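Local coordinates for protein glyceraldehyde-3-phosphate dehydrogenase (Sulfolobus solfataricus, PDB 1B7G) that oxidises and phosphorylates D-glyceraldehyde 3-phosphate to 1,3-bisphosphoglycerate in glycolysis, using NADP in marked preference to NAD, at residues Y133-S138 against V197-R202; R15-I20 against M26-V31; S284-V287 against V292-M295. The protein carries 1 engineered substitution. All coordinates share one frame; numbering follows the deposited sequence.

Interaction 1: residues Y133-S138 against V197-R202. With SO4 (sulfate ion), chain C.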
# COMPACT_ATOMS: atom_id res chain seq x y z
N TYR A 133 -9.98 -13.81 -29.75
CA TYR A 133 -10.61 -13.70 -28.43
C TYR A 133 -9.94 -14.66 -27.48
O TYR A 133 -9.81 -15.85 -27.82
CB TYR A 133 -12.13 -13.90 -28.50
CG TYR A 133 -12.74 -12.83 -29.40
CD1 TYR A 133 -12.79 -11.50 -29.00
CD2 TYR A 133 -13.17 -13.17 -30.68
CE1 TYR A 133 -13.33 -10.52 -29.83
CE2 TYR A 133 -13.68 -12.19 -31.52
CZ TYR A 133 -13.74 -10.89 -31.11
OH TYR A 133 -14.24 -9.93 -31.97
N ILE A 134 -9.29 -14.15 -26.46
CA ILE A 134 -8.46 -14.94 -25.53
C ILE A 134 -8.97 -14.72 -24.11
O ILE A 134 -9.24 -13.58 -23.73
CB ILE A 134 -6.99 -14.51 -25.63
CG1 ILE A 134 -6.38 -14.91 -26.99
CG2 ILE A 134 -6.14 -15.09 -24.51
CD1 ILE A 134 -4.89 -14.62 -27.12
N ARG A 135 -9.14 -15.80 -23.33
CA ARG A 135 -9.59 -15.59 -21.94
C ARG A 135 -8.39 -15.78 -21.03
O ARG A 135 -7.78 -16.85 -21.04
CB ARG A 135 -10.69 -16.57 -21.49
CG ARG A 135 -11.15 -16.22 -20.05
CD ARG A 135 -12.16 -17.30 -19.57
NE ARG A 135 -11.49 -18.60 -19.49
CZ ARG A 135 -11.91 -19.61 -18.74
NH1 ARG A 135 -12.98 -19.46 -17.97
NH2 ARG A 135 -11.21 -20.73 -18.70
N VAL A 136 -7.91 -14.71 -20.40
CA VAL A 136 -6.82 -14.88 -19.44
C VAL A 136 -7.47 -15.52 -18.19
O VAL A 136 -8.41 -14.95 -17.66
CB VAL A 136 -6.16 -13.56 -19.05
CG1 VAL A 136 -5.26 -13.75 -17.83
CG2 VAL A 136 -5.33 -12.95 -20.22
N VAL A 137 -6.98 -16.65 -17.72
CA VAL A 137 -7.60 -17.34 -16.58
C VAL A 137 -7.58 -16.46 -15.32
O VAL A 137 -6.89 -15.44 -15.26
CB VAL A 137 -6.94 -18.67 -16.25
CG1 VAL A 137 -7.57 -19.80 -17.10
CG2 VAL A 137 -5.44 -18.64 -16.45
N SER A 138 -8.35 -16.87 -14.31
CA SER A 138 -8.46 -16.07 -13.08
C SER A 138 -7.15 -15.96 -12.38
O SER A 138 -6.17 -16.69 -12.63
CB SER A 138 -9.53 -16.72 -12.14
OG SER A 138 -8.89 -17.88 -11.54
N VAL A 197 -8.01 -24.67 -14.91
CA VAL A 197 -6.67 -25.17 -15.22
C VAL A 197 -6.72 -26.08 -16.47
O VAL A 197 -5.84 -26.06 -17.38
CB VAL A 197 -6.09 -25.90 -14.03
CG1 VAL A 197 -4.87 -26.80 -14.31
CG2 VAL A 197 -5.66 -24.98 -12.87
N ASN A 198 -7.74 -26.94 -16.51
CA ASN A 198 -7.96 -27.87 -17.60
C ASN A 198 -8.33 -27.18 -18.92
O ASN A 198 -8.21 -27.78 -20.00
CB ASN A 198 -9.10 -28.83 -17.23
CG ASN A 198 -8.63 -30.03 -16.42
OD1 ASN A 198 -9.42 -30.55 -15.63
ND2 ASN A 198 -7.42 -30.47 -16.63
N SER A 199 -8.76 -25.93 -18.90
CA SER A 199 -9.02 -25.18 -20.13
C SER A 199 -7.68 -24.80 -20.79
O SER A 199 -7.64 -24.36 -21.93
CB SER A 199 -9.74 -23.87 -19.78
OG SER A 199 -8.82 -22.92 -19.22
N VAL A 200 -6.61 -24.98 -20.06
CA VAL A 200 -5.24 -24.65 -20.40
C VAL A 200 -4.39 -25.90 -20.54
O VAL A 200 -3.77 -26.14 -21.58
CB VAL A 200 -4.66 -23.75 -19.29
CG1 VAL A 200 -3.17 -23.47 -19.42
CG2 VAL A 200 -5.42 -22.42 -19.25
N ILE A 201 -4.47 -26.80 -19.57
CA ILE A 201 -3.82 -28.11 -19.64
C ILE A 201 -4.92 -29.17 -19.66
O ILE A 201 -5.41 -29.61 -18.61
CB ILE A 201 -2.90 -28.35 -18.44
CG1 ILE A 201 -1.94 -27.18 -18.25
CG2 ILE A 201 -2.11 -29.66 -18.62
CD1 ILE A 201 -0.98 -27.35 -17.08
N ARG A 202 -5.31 -29.60 -20.84
CA ARG A 202 -6.46 -30.44 -21.06
C ARG A 202 -6.55 -31.76 -20.34
O ARG A 202 -7.63 -32.10 -19.82
CB ARG A 202 -6.64 -30.70 -22.57
CG ARG A 202 -7.22 -29.52 -23.35
CD ARG A 202 -8.31 -28.83 -22.58
NE ARG A 202 -8.98 -27.73 -23.24
CZ ARG A 202 -10.22 -27.34 -22.89
NH1 ARG A 202 -10.86 -27.97 -21.92
NH2 ARG A 202 -10.81 -26.34 -23.53
S SO4 C . -10.26 -16.89 -8.36
O1 SO4 C . -11.29 -15.88 -8.17
O2 SO4 C . -10.12 -17.72 -7.03
O3 SO4 C . -8.91 -16.44 -8.65
O4 SO4 C . -10.76 -17.78 -9.43

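Interaction 2: residues R15-I20 against M26-V31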
# COMPACT_ATOMS: atom_id res chain seq x y z
N ARG A 15 -4.54 -1.13 -13.60
CA ARG A 15 -3.20 -1.67 -13.71
C ARG A 15 -2.93 -2.17 -15.14
O ARG A 15 -1.77 -2.06 -15.58
CB ARG A 15 -2.96 -2.81 -12.72
CG ARG A 15 -3.19 -2.41 -11.27
CD ARG A 15 -3.46 -3.68 -10.42
NE ARG A 15 -2.94 -3.33 -9.05
CZ ARG A 15 -3.73 -2.77 -8.13
NH1 ARG A 15 -5.00 -2.53 -8.43
NH2 ARG A 15 -3.28 -2.51 -6.92
N VAL A 16 -3.91 -2.64 -15.86
CA VAL A 16 -3.58 -3.05 -17.26
C VAL A 16 -3.33 -1.80 -18.10
O VAL A 16 -2.42 -1.78 -18.94
CB VAL A 16 -4.58 -4.01 -17.87
CG1 VAL A 16 -4.27 -4.19 -19.36
CG2 VAL A 16 -4.45 -5.43 -17.17
N ALA A 17 -4.05 -0.71 -17.77
CA ALA A 17 -3.80 0.56 -18.48
C ALA A 17 -2.40 1.07 -18.22
O ALA A 17 -1.68 1.35 -19.20
CB ALA A 17 -4.88 1.57 -18.18
N ASP A 18 -1.94 1.07 -16.97
CA ASP A 18 -0.59 1.46 -16.65
C ASP A 18 0.48 0.57 -17.29
O ASP A 18 1.50 1.11 -17.76
CB ASP A 18 -0.35 1.58 -15.16
CG ASP A 18 -0.93 2.81 -14.52
OD1 ASP A 18 -1.50 3.68 -15.21
OD2 ASP A 18 -0.82 2.92 -13.28
N ALA A 19 0.25 -0.74 -17.36
CA ALA A 19 1.24 -1.61 -18.02
C ALA A 19 1.31 -1.37 -19.53
O ALA A 19 2.41 -1.49 -20.11
CB ALA A 19 0.96 -3.10 -17.77
N ILE A 20 0.20 -1.05 -20.14
CA ILE A 20 0.12 -0.75 -21.57
C ILE A 20 0.95 0.51 -21.88
O ILE A 20 1.78 0.50 -22.79
CB ILE A 20 -1.33 -0.50 -21.97
CG1 ILE A 20 -2.09 -1.85 -21.98
CG2 ILE A 20 -1.45 0.18 -23.35
CD1 ILE A 20 -3.57 -1.64 -22.04
N MET A 26 3.14 -0.59 -27.59
CA MET A 26 1.72 -0.38 -27.45
C MET A 26 1.43 1.07 -27.07
O MET A 26 2.24 1.69 -26.39
CB MET A 26 1.20 -1.29 -26.30
CG MET A 26 1.43 -2.76 -26.54
SD MET A 26 0.55 -3.80 -25.31
CE MET A 26 1.21 -5.39 -25.72
N LYS A 27 0.23 1.52 -27.36
CA LYS A 27 -0.17 2.84 -26.85
C LYS A 27 -1.59 2.70 -26.29
O LYS A 27 -2.45 2.09 -26.92
CB LYS A 27 -0.05 3.95 -27.87
CG LYS A 27 -1.21 4.34 -28.73
CD LYS A 27 -0.75 5.17 -29.93
CE LYS A 27 -1.89 5.91 -30.60
NZ LYS A 27 -1.51 6.46 -31.93
N LEU A 28 -1.79 3.28 -25.11
CA LEU A 28 -3.11 3.27 -24.50
C LEU A 28 -4.03 4.27 -25.20
O LEU A 28 -3.83 5.47 -25.06
CB LEU A 28 -3.04 3.61 -23.02
CG LEU A 28 -4.39 3.70 -22.28
CD1 LEU A 28 -5.08 2.35 -22.18
CD2 LEU A 28 -4.15 4.27 -20.88
N VAL A 29 -5.09 3.79 -25.82
CA VAL A 29 -6.04 4.65 -26.52
C VAL A 29 -6.93 5.35 -25.51
O VAL A 29 -7.29 6.51 -25.65
CB VAL A 29 -6.91 3.85 -27.51
CG1 VAL A 29 -8.12 4.64 -27.96
CG2 VAL A 29 -6.09 3.42 -28.72
N GLY A 30 -7.34 4.61 -24.47
CA GLY A 30 -8.26 5.21 -23.50
C GLY A 30 -8.87 4.06 -22.67
O GLY A 30 -8.56 2.90 -22.93
N VAL A 31 -9.65 4.41 -21.66
CA VAL A 31 -10.25 3.41 -20.77
C VAL A 31 -11.75 3.66 -20.65
O VAL A 31 -12.20 4.79 -20.77
CB VAL A 31 -9.63 3.44 -19.36
CG1 VAL A 31 -8.12 3.33 -19.40
CG2 VAL A 31 -10.00 4.68 -18.56

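Interaction 3: residues S284-V287 against V292-M295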
# COMPACT_ATOMS: atom_id res chain seq x y z
N SER A 284 8.38 -24.43 2.70
CA SER A 284 7.23 -25.24 2.44
C SER A 284 7.54 -26.41 1.40
O SER A 284 6.75 -27.34 1.36
CB SER A 284 6.01 -24.49 1.97
OG SER A 284 6.01 -24.21 0.59
N ILE A 285 8.50 -26.18 0.54
CA ILE A 285 8.84 -27.09 -0.52
C ILE A 285 9.26 -28.45 -0.00
O ILE A 285 10.38 -28.69 0.43
CB ILE A 285 9.89 -26.51 -1.49
CG1 ILE A 285 9.33 -25.22 -2.15
CG2 ILE A 285 10.18 -27.58 -2.56
CD1 ILE A 285 10.45 -24.48 -2.93
N TYR A 286 8.33 -29.38 -0.14
CA TYR A 286 8.51 -30.76 0.30
C TYR A 286 8.53 -31.74 -0.87
O TYR A 286 7.53 -31.92 -1.56
CB TYR A 286 7.40 -31.07 1.29
CG TYR A 286 7.30 -32.49 1.78
CD1 TYR A 286 6.83 -33.52 0.98
CD2 TYR A 286 7.65 -32.79 3.08
CE1 TYR A 286 6.74 -34.82 1.45
CE2 TYR A 286 7.56 -34.08 3.57
CZ TYR A 286 7.10 -35.09 2.76
OH TYR A 286 7.02 -36.36 3.28
N VAL A 287 9.68 -32.36 -1.11
CA VAL A 287 9.86 -33.30 -2.19
C VAL A 287 10.26 -34.66 -1.63
O VAL A 287 11.24 -34.77 -0.89
CB VAL A 287 10.95 -32.81 -3.17
CG1 VAL A 287 11.05 -33.77 -4.35
CG2 VAL A 287 10.70 -31.37 -3.60
N VAL A 292 5.26 -33.94 -4.37
CA VAL A 292 5.72 -32.61 -4.03
C VAL A 292 4.58 -31.88 -3.27
O VAL A 292 3.43 -31.87 -3.71
CB VAL A 292 6.05 -31.78 -5.28
CG1 VAL A 292 6.40 -30.35 -4.87
CG2 VAL A 292 7.24 -32.37 -6.03
N MET A 293 4.95 -31.25 -2.18
CA MET A 293 3.97 -30.42 -1.45
C MET A 293 4.60 -29.03 -1.27
O MET A 293 5.81 -28.97 -1.26
CB MET A 293 3.57 -31.03 -0.12
CG MET A 293 2.38 -31.98 -0.20
SD MET A 293 2.00 -32.83 1.35
CE MET A 293 3.38 -33.95 1.44
N LEU A 294 3.81 -27.98 -1.34
CA LEU A 294 4.30 -26.62 -1.06
C LEU A 294 3.12 -25.66 -0.87
O LEU A 294 1.95 -25.94 -1.19
CB LEU A 294 5.28 -26.12 -2.13
CG LEU A 294 4.74 -26.10 -3.57
CD1 LEU A 294 4.04 -24.80 -3.87
CD2 LEU A 294 5.89 -26.35 -4.55
N MET A 295 3.39 -24.45 -0.39
CA MET A 295 2.31 -23.46 -0.28
C MET A 295 2.81 -22.13 -0.83
O MET A 295 4.03 -21.85 -0.82
CB MET A 295 1.91 -23.29 1.23
CG MET A 295 3.13 -22.80 2.00
SD MET A 295 2.74 -22.29 3.65
CE MET A 295 2.43 -23.78 4.52

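Interaction 1: residues Y133-S138 against V197-R202
Arg-135 and Ser-199 make the one polar contact between strand 133-136 with its following loop and the segment 197-202, which starts in helix 193-198. NH2 of Arg-135 stands 3.3 Å from OG of Ser-199, with the hydroxyl at the edge of the guanidinium and in its plane. The N-H points well aside, at 124°, and the bond is weak. Both groups have stronger partners: NH2 of Arg-135 also bonds Ser-118 OG, and Ser-199 OG the carbonyl of Asp-196. The arginine chain leaves the strand extended, CG anti to the backbone N (chi1 -177°), and bends at chi3, which turns the guanidinium toward the serine.

The apolar part is a single pair of methyl branches. CG1 of Val-137 meets CG2 of Val-200 at 4.0 Å, the two side chains crossing at a slant, and the same CG1 comes equally close to OG of Ser-199. Leu-145 of helix 139-152 touches both valines. Only 118 Å² is buried between the segments.

Within 197-202 the carbonyl of Val-197 accepts from the amides of both Val-200 and Ile-201. ND2 of Asn-198 reaches O of Ile-201 at 2.9 Å, nearly straight at 163°, with the acceptor in the plane of its amide, and also bonds the carbonyl of Leu-204.

One residue past Val-137, OG of Ser-138 donates to O4 of a sulfate at 2.8 Å. This ion, probably from the crystallisation liquor, occupies the inorganic phosphate site and also bonds Asn-140 N, His-193 NE2 and Arg-166 NE. Ser-138 is the N-cap of helix 139-152, so the strand-loop-helix connection ends in the anion pocket beside the probable nucleophile Cys-139, as in the glyceraldehyde-3-phosphate dehydrogenase family.

Interaction 2: residues R15-I20 against M26-V31
Ile-20 and Leu-28 bring the two backbones closest, their CA atoms 5.9 Å apart, where helix 15-20 packs on strand 26-31; the axes of these short segments approach to 7.9 Å, with their N-to-C directions 137° apart. Ile-20 does most of the filling. Its CG2 branch, anti to the backbone N, lies against the strand backbone itself, 3.6 Å from N of Leu-28, and touches CB of Leu-28 at 3.8 Å and CB of Met-26 at 4.2 Å. The rest of the Met-26 chain runs on, extended, away from the helix toward Ile-312 of helix 304-315.

These segments belong to the beta-alpha-beta unit of strand 2-7, helix 11-21 and strand 26-32, the first crossover of the Rossmann-type nucleotide-binding domain, whose glycine-rich turn probably includes Gly-8, Gly-10 and Gly-13.

One turn before Ile-20, the small side chain of Ala-17 is met by two residues of the strand: its CB lies 3.9 Å from CD2 of Leu-28 and equally far from CG1 of Val-31. Leu-28 gets there with CG anti to its backbone N (chi1 177°), which carries both methyls toward the helix. Asp-18 forms salt bridges with Arg-46 and Arg-272 of its own chain and with Lys-269 of the second subunit.

Interaction 3: residues S284-V287 against V292-M295
Tyr-286 and Met-293 face each other as an antiparallel hydrogen-bonded pair, N of Tyr-286 to O of Met-293 at 2.8 Å and N of Met-293 to O of Tyr-286 at 2.7 Å. Their side chains lie side by side on one face of the sheet, pointing the same way. The methionine bends at chi3 (-71°), which curls its CE back to the tyrosine ring, 3.5 Å from CE1 and obliquely placed, while SD stands 5.4 Å from the ring centroid in a Met-aromatic contact.

Val-287 and Val-292, a non-hydrogen-bonded pair, use the other face, with CG2 of each 4.3 Å apart. Ile-285 and Leu-294 also run alongside each other, CG1 of the isoleucine to CB of the leucine 4.1 Å.

At Ser-284 the side-chain hydroxyl, not a backbone carbonyl, accepts the next amide of the partner strand. Placed between its own backbone N and carbonyl carbon (chi1 82°), OG of Ser-284 accepts from N of Met-295 at 2.8 Å and 165°; it also bonds Phe-281 O. CB of Ser-284 and CG of Met-295 are pressed to 3.3 Å, tighter than usual for carbons. Strands 278-288 and 291-298 form a beta hairpin within the mixed sheet of the C-terminal catalytic domain.

The three contacts do not touch. Interactions 1 and 2 reach the same parallel sheet, their centres about 23 Å apart and their nearest atoms about 8 Å apart: strand 26-32 lies toward one side of it and strand 133-136 toward the other. Interaction 3 belongs to the mixed sheet, about 25 Å from interaction 1 and about 37 Å from interaction 2 between centres, across the chain's centre from the latter. Interaction 1 holds part of the anion site itself. The side chain of Met-295 in interaction 3 comes about 11 Å from that of catalytic-site His-219, and that of Ala-17 in interaction 2 lies about 9 Å from that of Ile-12, which probably binds NAD.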